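Local coordinates for zona occludens toxin N-terminal domain-containing protein (Neisseria meningitidis MC58, PDB 2R2A) that is of unproven function but probably binds nucleotide through its P-loop NTPase-like N-terminal domain, part of a longer membrane protein related to zonular occludens toxin, at residues Trp80-Glu85 / Arg120-Asp125; Gly132-Leu135 / Leu140-Leu143; Ile165-Asp168 / Lys172-Ser175. One frame throughout, in Å; residues are numbered along the deposited sequence. Where two conformers were deposited one is given.

How the contacts relate
All three contacts lie on one Zot domain built round a mixed beta-sheet, and they follow one another along the chain. Contact 1 joins the loops that lead into strands 90-93 and 125-130; contact 2 follows strand 125-130, and contact 3 lies between strands 158-163 and 178-181. Contacts 2 and 3, with centres about 11 Å apart, touch directly: R141 NH1 forms a 3.0 Å salt bridge with D168 OD1. Contact 1 touches neither; its centre is about 21 Å from that of contact 2 and 30 Å from that of contact 3, across the chain's centre from the latter. The P133 side chain of contact 2 lies near, without touching, a probable Walker A loop.

Contact 1. Residues Trp80-Glu85 / Arg120-Asp125; sequences WIKKPE and RHQGID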
loop_
_atom_site.group_PDB
_atom_site.type_symbol
_atom_site.label_atom_id
_atom_site.label_comp_id
_atom_site.label_asym_id
_atom_site.label_seq_id
_atom_site.Cartn_x
_atom_site.Cartn_y
_atom_site.Cartn_z
ATOM N N TRP A 80 -2.758 4.419 17.042
ATOM C CA TRP A 80 -1.538 5.211 16.904
ATOM C C TRP A 80 -1.446 6.152 15.688
ATOM O O TRP A 80 -0.667 7.101 15.730
ATOM C CB TRP A 80 -0.289 4.325 16.956
ATOM C CG TRP A 80 -0.244 3.159 15.998
ATOM C CD1 TRP A 80 -0.647 1.884 16.259
ATOM C CD2 TRP A 80 0.286 3.142 14.648
ATOM N NE1 TRP A 80 -0.431 1.081 15.166
ATOM C CE2 TRP A 80 0.144 1.818 14.167
ATOM C CE3 TRP A 80 0.855 4.113 13.804
ATOM C CZ2 TRP A 80 0.557 1.429 12.878
ATOM C CZ3 TRP A 80 1.260 3.730 12.520
ATOM C CH2 TRP A 80 1.099 2.396 12.066
ATOM N N ILE A 81 -2.193 5.885 14.609
ATOM C CA ILE A 81 -2.165 6.761 13.424
ATOM C C ILE A 81 -2.691 8.189 13.710
ATOM O O ILE A 81 -2.342 9.142 12.989
ATOM C CB ILE A 81 -2.844 6.133 12.161
ATOM C CG1 ILE A 81 -2.221 6.675 10.872
ATOM C CG2 ILE A 81 -4.329 6.414 12.121
ATOM C CD1 ILE A 81 -0.800 6.165 10.545
ATOM N N LYS A 82 -3.503 8.328 14.760
ATOM C CA LYS A 82 -4.135 9.609 15.096
ATOM C C LYS A 82 -3.257 10.493 15.982
ATOM O O LYS A 82 -3.584 11.669 16.238
ATOM C CB LYS A 82 -5.532 9.388 15.692
ATOM C CG LYS A 82 -6.258 8.259 14.956
ATOM C CD LYS A 82 -7.763 8.425 14.820
ATOM C CE LYS A 82 -8.255 7.473 13.693
ATOM N NZ LYS A 82 -9.643 6.951 13.894
ATOM N N LYS A 83 -2.131 9.945 16.438
ATOM C CA LYS A 83 -1.239 10.724 17.293
ATOM C C LYS A 83 -0.305 11.657 16.541
ATOM O O LYS A 83 0.308 11.254 15.546
ATOM C CB LYS A 83 -0.516 9.859 18.333
ATOM C CG LYS A 83 0.548 8.892 17.870
ATOM C CD LYS A 83 0.889 7.993 19.082
ATOM C CE LYS A 83 1.742 6.791 18.696
ATOM N NZ LYS A 83 1.530 5.649 19.657
ATOM N N PRO A 84 -0.205 12.925 17.019
ATOM C CA PRO A 84 0.511 14.029 16.388
ATOM C C PRO A 84 1.795 13.709 15.627
ATOM O O PRO A 84 1.996 14.267 14.559
ATOM C CB PRO A 84 0.832 14.978 17.570
ATOM C CG PRO A 84 0.029 14.483 18.742
ATOM C CD PRO A 84 -0.882 13.391 18.245
ATOM N N GLU A 85 2.675 12.875 16.177
ATOM C CA GLU A 85 3.943 12.592 15.497
ATOM C C GLU A 85 3.707 11.830 14.198
ATOM O O GLU A 85 4.594 11.784 13.341
ATOM C CB GLU A 85 4.900 11.803 16.388
ATOM C CG GLU A 85 4.304 10.532 17.025
ATOM C CD GLU A 85 3.850 10.750 18.467
ATOM O OE1 GLU A 85 4.305 11.714 19.131
ATOM O OE2 GLU A 85 3.032 9.948 18.949
ATOM N N ARG A 120 -8.128 10.861 5.240
ATOM C CA ARG A 120 -7.714 12.201 4.787
ATOM C C ARG A 120 -7.634 13.221 5.917
ATOM O O ARG A 120 -6.878 14.196 5.822
ATOM C CB ARG A 120 -8.653 12.740 3.707
ATOM C CG ARG A 120 -8.527 12.050 2.367
ATOM C CD ARG A 120 -9.087 12.928 1.262
ATOM N NE ARG A 120 -8.908 12.287 -0.038
ATOM C CZ ARG A 120 -9.118 12.877 -1.210
ATOM N NH1 ARG A 120 -9.520 14.138 -1.259
ATOM N NH2 ARG A 120 -8.919 12.198 -2.337
ATOM N N HIS A 121 -8.427 13.010 6.971
ATOM C CA HIS A 121 -8.411 13.883 8.155
ATOM C C HIS A 121 -7.013 13.879 8.744
ATOM O O HIS A 121 -6.454 14.936 8.998
ATOM C CB HIS A 121 -9.404 13.402 9.224
ATOM C CG HIS A 121 -10.838 13.524 8.824
ATOM N ND1 HIS A 121 -11.865 13.563 9.744
ATOM C CD2 HIS A 121 -11.420 13.629 7.604
ATOM C CE1 HIS A 121 -13.018 13.672 9.108
ATOM N NE2 HIS A 121 -12.776 13.717 7.809
ATOM N N GLN A 122 -6.450 12.679 8.930
ATOM C CA GLN A 122 -5.078 12.523 9.430
ATOM C C GLN A 122 -4.029 12.708 8.313
ATOM O O GLN A 122 -2.830 12.559 8.563
ATOM C CB GLN A 122 -4.889 11.182 10.162
ATOM C CG GLN A 122 -5.669 11.040 11.472
ATOM C CD GLN A 122 -7.137 10.638 11.266
ATOM O OE1 GLN A 122 -7.446 9.672 10.559
ATOM N NE2 GLN A 122 -8.042 11.383 11.895
ATOM N N GLY A 123 -4.498 13.075 7.110
ATOM C CA GLY A 123 -3.662 13.330 5.935
ATOM C C GLY A 123 -2.767 12.154 5.556
ATOM O O GLY A 123 -1.662 12.359 5.051
ATOM N N ILE A 124 -3.242 10.929 5.803
ATOM C CA ILE A 124 -2.421 9.721 5.645
ATOM C C ILE A 124 -2.543 9.121 4.236
ATOM O O ILE A 124 -3.636 8.741 3.829
ATOM C CB ILE A 124 -2.835 8.604 6.650
ATOM C CG1 ILE A 124 -2.818 9.118 8.108
ATOM C CG2 ILE A 124 -1.985 7.347 6.454
ATOM C CD1 ILE A 124 -1.449 9.508 8.585
ATOM N N ASP A 125 -1.431 9.025 3.508
ATOM C CA ASP A 125 -1.422 8.285 2.234
ATOM C C ASP A 125 -1.177 6.809 2.484
ATOM O O ASP A 125 -0.336 6.441 3.285
ATOM C CB ASP A 125 -0.400 8.859 1.273
ATOM C CG ASP A 125 -0.929 10.085 0.546
ATOM O OD1 ASP A 125 -1.615 9.907 -0.488
ATOM O OD2 ASP A 125 -0.687 11.215 1.017
#
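With chi1 at -151°, I81 turns CG1 away from its own backbone N to lie beside the carbonyl carbon, and I124 sets its own CG1 beside the backbone N (chi1 -54°); the two ethyl branches thus reach toward each other. They meet tip to tip: I81 CG1 lies 3.7 Å from I124 CD1, and the terminal methyls, I81 CD1 and I124 CD1, follow at 3.9 Å. Both residues are buried and both also rest on V91 of strand 90-93, which gives this apolar pair a common floor.

Nearer the surface, K82 and Q122 pass each other at a slant. The Q122 chain bends at chi2 (82°), bringing its amide across the methylenes of the lysine. K82 CE is 3.9 Å from Q122 OE1 and K82 CD is 4.2 Å from Q122 NE2, so methylene groups face the amide here. Closer to the glutamine backbone, Q122 CG lies 4.1 Å from the carbonyl oxygen I81 O. No hydrogen bond links the two segments, and their cohesion rests on packing. K82 also touches W115, extending the contact toward the loop after helix 111-114.

On the 80-85 side the chain makes a type I turn from W80 to K83, closed by the bond from K83 N to W80 O at 3.3 Å. The contact thus pairs the loop before strand 90-93 with the loop before strand 125-130, two parallel neighbours in the central sheet, at the entry to adjacent strands of a P-loop NTPase-like alpha/beta fold.

Contact 2. Residues Gly132-Leu135 / Leu140-Leu143; sequences GPKL and LRTL
Packing carries the contact between R141 and the backbone of P133 and K134. R141 was deposited in two conformers, and the contacts are those of the one described. Its guanidinium lies against the 3-10 segment 133-135, with K134 CA 3.9 Å above its plane and over its centre; P133 C lies over the same face. The arginine chain turns at chi3 (-94°), where the torsion about the CG-CD bond swings the flat group out of line with the preceding methylenes. R141 CD comes within 3.3 Å of P133 O, and R141 CD and P133 CB approach to 4.2 Å. K134 adds its own side chain, slanting past the arginine, with K134 CG 4.0 Å from R141 NH1.

Segment 132-135 follows strand 125-130 of the central sheet, and R141 belongs to helix 138-141, which precedes strand 144-152. The contact thus packs two parts of the connection between these strands against each other. The P133 side chain lies near, without touching, a probable Walker A loop of this P-loop NTPase-like domain.

Polar interactions hold the arginine mainly through groups beyond the two segments. Although R141 NE and P133 O are 3.3 Å apart, their angle is too poor for a hydrogen bond. NE and NH2 both bond to residues flanking the segments, NE to L136 O, and NH1 forms a salt bridge with D168.

K134 NZ and R141 NH1, like charges, are 6.5 Å apart, and the lysine has its own salt bridge with D169. These two aspartates would be expected to offset much of the positive charge gathered here. Within the first segment, the backbone bond from L135 N to G132 O closes the turn at 3.2 Å.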
loop_
_atom_site.group_PDB
_atom_site.type_symbol
_atom_site.label_atom_id
_atom_site.label_comp_id
_atom_site.label_asym_id
_atom_site.label_seq_id
_atom_site.Cartn_x
_atom_site.Cartn_y
_atom_site.Cartn_z
ATOM N N GLY A 132 -4.225 -10.083 -5.358
ATOM C CA GLY A 132 -5.490 -9.949 -6.096
ATOM C C GLY A 132 -6.422 -9.069 -5.273
ATOM O O GLY A 132 -6.463 -9.181 -4.043
ATOM N N PRO A 133 -7.200 -8.204 -5.948
ATOM C CA PRO A 133 -7.994 -7.253 -5.166
ATOM C C PRO A 133 -9.006 -7.959 -4.224
ATOM O O PRO A 133 -9.260 -7.462 -3.144
ATOM C CB PRO A 133 -8.769 -6.443 -6.246
ATOM C CG PRO A 133 -8.182 -6.777 -7.503
ATOM C CD PRO A 133 -7.403 -8.071 -7.411
ATOM N N LYS A 134 -9.551 -9.110 -4.630
ATOM C CA LYS A 134 -10.635 -9.742 -3.839
ATOM C C LYS A 134 -10.162 -10.410 -2.546
ATOM O O LYS A 134 -10.969 -10.952 -1.795
ATOM C CB LYS A 134 -11.420 -10.720 -4.698
ATOM C CG LYS A 134 -12.155 -9.998 -5.855
ATOM C CD LYS A 134 -12.816 -11.023 -6.728
ATOM C CE LYS A 134 -13.879 -10.356 -7.593
ATOM N NZ LYS A 134 -14.380 -11.246 -8.685
ATOM N N LEU A 135 -8.861 -10.312 -2.272
ATOM C CA LEU A 135 -8.297 -10.743 -0.994
ATOM C C LEU A 135 -8.529 -9.695 0.073
ATOM O O LEU A 135 -8.353 -9.997 1.256
ATOM C CB LEU A 135 -6.793 -11.060 -1.142
ATOM C CG LEU A 135 -6.459 -12.325 -1.970
ATOM C CD1 LEU A 135 -4.916 -12.451 -2.249
ATOM C CD2 LEU A 135 -6.950 -13.574 -1.192
ATOM N N LEU A 140 -12.261 -1.364 2.200
ATOM C CA LEU A 140 -11.006 -0.724 1.805
ATOM C C LEU A 140 -10.990 -0.474 0.291
ATOM O O LEU A 140 -10.576 0.595 -0.162
ATOM C CB LEU A 140 -9.795 -1.608 2.182
ATOM C CG LEU A 140 -8.356 -1.276 1.744
ATOM C CD1 LEU A 140 -7.910 0.114 2.174
ATOM C CD2 LEU A 140 -7.404 -2.378 2.366
ATOM N N ARG A 141 -11.448 -1.462 -0.481
ATOM C CA ARG A 141 -11.442 -1.372 -1.946
ATOM C C ARG A 141 -12.264 -0.200 -2.453
ATOM O O ARG A 141 -11.883 0.484 -3.430
ATOM C CB ARG A 141 -11.962 -2.670 -2.560
ATOM C CG ARG A 141 -10.932 -3.781 -2.570
ATOM C CD ARG A 141 -11.453 -4.999 -3.307
ATOM N NE ARG A 141 -12.095 -6.015 -2.440
ATOM C CZ ARG A 141 -13.076 -6.816 -2.851
ATOM N NH1 ARG A 141 -13.558 -6.673 -4.081
ATOM N NH2 ARG A 141 -13.600 -7.751 -2.040
ATOM N N THR A 142 -13.405 0.040 -1.796
ATOM C CA THR A 142 -14.294 1.143 -2.183
ATOM C C THR A 142 -13.603 2.513 -2.108
ATOM O O THR A 142 -14.000 3.448 -2.795
ATOM C CB THR A 142 -15.614 1.145 -1.355
ATOM O OG1 THR A 142 -16.626 1.867 -2.061
ATOM C CG2 THR A 142 -15.412 1.798 0.015
ATOM N N LEU A 143 -12.586 2.623 -1.261
ATOM C CA LEU A 143 -11.868 3.884 -1.043
ATOM C C LEU A 143 -10.677 4.110 -1.971
ATOM O O LEU A 143 -10.108 5.210 -2.005
ATOM C CB LEU A 143 -11.392 3.958 0.401
ATOM C CG LEU A 143 -12.487 3.908 1.450
ATOM C CD1 LEU A 143 -11.789 3.521 2.723
ATOM C CD2 LEU A 143 -13.268 5.243 1.561
#

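Contact 3. Residues Ile165-Asp168 / Lys172-Ser175; sequences ICAD and KMAS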
loop_
_atom_site.group_PDB
_atom_site.type_symbol
_atom_site.label_atom_id
_atom_site.label_comp_id
_atom_site.label_asym_id
_atom_site.label_seq_id
_atom_site.Cartn_x
_atom_site.Cartn_y
_atom_site.Cartn_z
ATOM N N ILE A 165 -10.171 3.574 -9.958
ATOM C CA ILE A 165 -10.904 2.915 -8.894
ATOM C C ILE A 165 -10.348 1.499 -8.795
ATOM O O ILE A 165 -9.530 1.094 -9.626
ATOM C CB ILE A 165 -12.446 2.895 -9.146
ATOM C CG1 ILE A 165 -12.809 2.004 -10.361
ATOM C CG2 ILE A 165 -12.995 4.324 -9.270
ATOM C CD1 ILE A 165 -14.360 1.974 -10.630
ATOM N N CYS A 166 -10.760 0.759 -7.772
ATOM C CA CYS A 166 -10.341 -0.630 -7.664
ATOM C C CYS A 166 -11.012 -1.456 -8.767
ATOM O O CYS A 166 -12.241 -1.464 -8.914
ATOM C CB CYS A 166 -10.654 -1.198 -6.270
ATOM S SG CYS A 166 -10.261 -2.946 -6.149
ATOM N N ALA A 167 -10.210 -2.120 -9.588
ATOM C CA ALA A 167 -10.740 -3.028 -10.603
ATOM C C ALA A 167 -10.725 -4.401 -9.979
ATOM O O ALA A 167 -9.673 -5.020 -9.868
ATOM C CB ALA A 167 -9.897 -3.030 -11.890
ATOM N N ASP A 168 -11.897 -4.899 -9.596
ATOM C CA ASP A 168 -11.947 -6.174 -8.853
ATOM C C ASP A 168 -11.422 -7.393 -9.637
ATOM O O ASP A 168 -10.991 -8.382 -9.034
ATOM C CB ASP A 168 -13.407 -6.469 -8.450
ATOM C CG ASP A 168 -13.886 -5.600 -7.305
ATOM O OD1 ASP A 168 -13.060 -5.030 -6.557
ATOM O OD2 ASP A 168 -15.111 -5.453 -7.162
ATOM N N LYS A 172 -9.438 -9.304 -16.615
ATOM C CA LYS A 172 -10.746 -9.160 -17.278
ATOM C C LYS A 172 -11.158 -7.682 -17.566
ATOM O O LYS A 172 -11.873 -7.407 -18.542
ATOM C CB LYS A 172 -11.808 -9.906 -16.443
ATOM C CG LYS A 172 -13.201 -10.033 -17.040
ATOM C CD LYS A 172 -13.947 -11.283 -16.457
ATOM C CE LYS A 172 -15.463 -11.108 -16.485
ATOM N NZ LYS A 172 -16.220 -12.409 -16.623
HETATM N N MSE A 173 -10.683 -6.742 -16.737
HETATM C CA MSE A 173 -11.013 -5.316 -16.892
HETATM C C MSE A 173 -9.906 -4.464 -17.542
HETATM O O MSE A 173 -9.919 -3.228 -17.457
HETATM C CB MSE A 173 -11.425 -4.721 -15.538
HETATM C CG MSE A 173 -12.736 -5.318 -14.950
HETATM SE SE MSE A 173 -13.002 -4.672 -13.156
HETATM C CE MSE A 173 -13.091 -2.745 -13.482
ATOM N N ALA A 174 -8.954 -5.130 -18.189
ATOM C CA ALA A 174 -7.802 -4.456 -18.785
ATOM C C ALA A 174 -8.242 -3.483 -19.883
ATOM O O ALA A 174 -7.645 -2.427 -20.022
ATOM C CB ALA A 174 -6.809 -5.470 -19.347
ATOM N N SER A 175 -9.298 -3.819 -20.640
ATOM C CA SER A 175 -9.843 -2.909 -21.639
ATOM C C SER A 175 -10.311 -1.536 -21.127
ATOM O O SER A 175 -10.389 -0.599 -21.926
ATOM C CB SER A 175 -10.961 -3.577 -22.463
ATOM O OG SER A 175 -12.134 -3.716 -21.660
#
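A167 and M173 bring the two segments closest, their CA atoms 6.7 Å apart, with no backbone hydrogen bond crossing between them. The residue at 173 is selenomethionine, and its side chain spans the gap toward A167. After a straight run through chi2 (172°), the chain bends at chi3 (60°), folding the terminal methyl back onto the alanine. M173 CE thereby meets A167 CB at 3.6 Å and A167 CA at 3.7 Å, while the selenium, M173 SE, lies 3.7 Å from the same A167 CB. The alanine methyl is thus touched by both ends of the SE-CE bond.

Both segments belong to the connection between strands 158-163 and 178-181, neighbours at one margin of the mixed sheet, and the selenomethionine packs one part of this excursion on another. Its carbonyl oxygen accepts hydrogen bonds from W163 NE1 and S176 OG, which link the backbone at 173 to the end of strand 158-163 and to the residues just before strand 178-181.

Beside the apolar pair, M173 SE also lies 3.7 Å from the backbone D168 N. The carboxylate of D168 is directed elsewhere, into its salt bridge with R141 of helix 138-141.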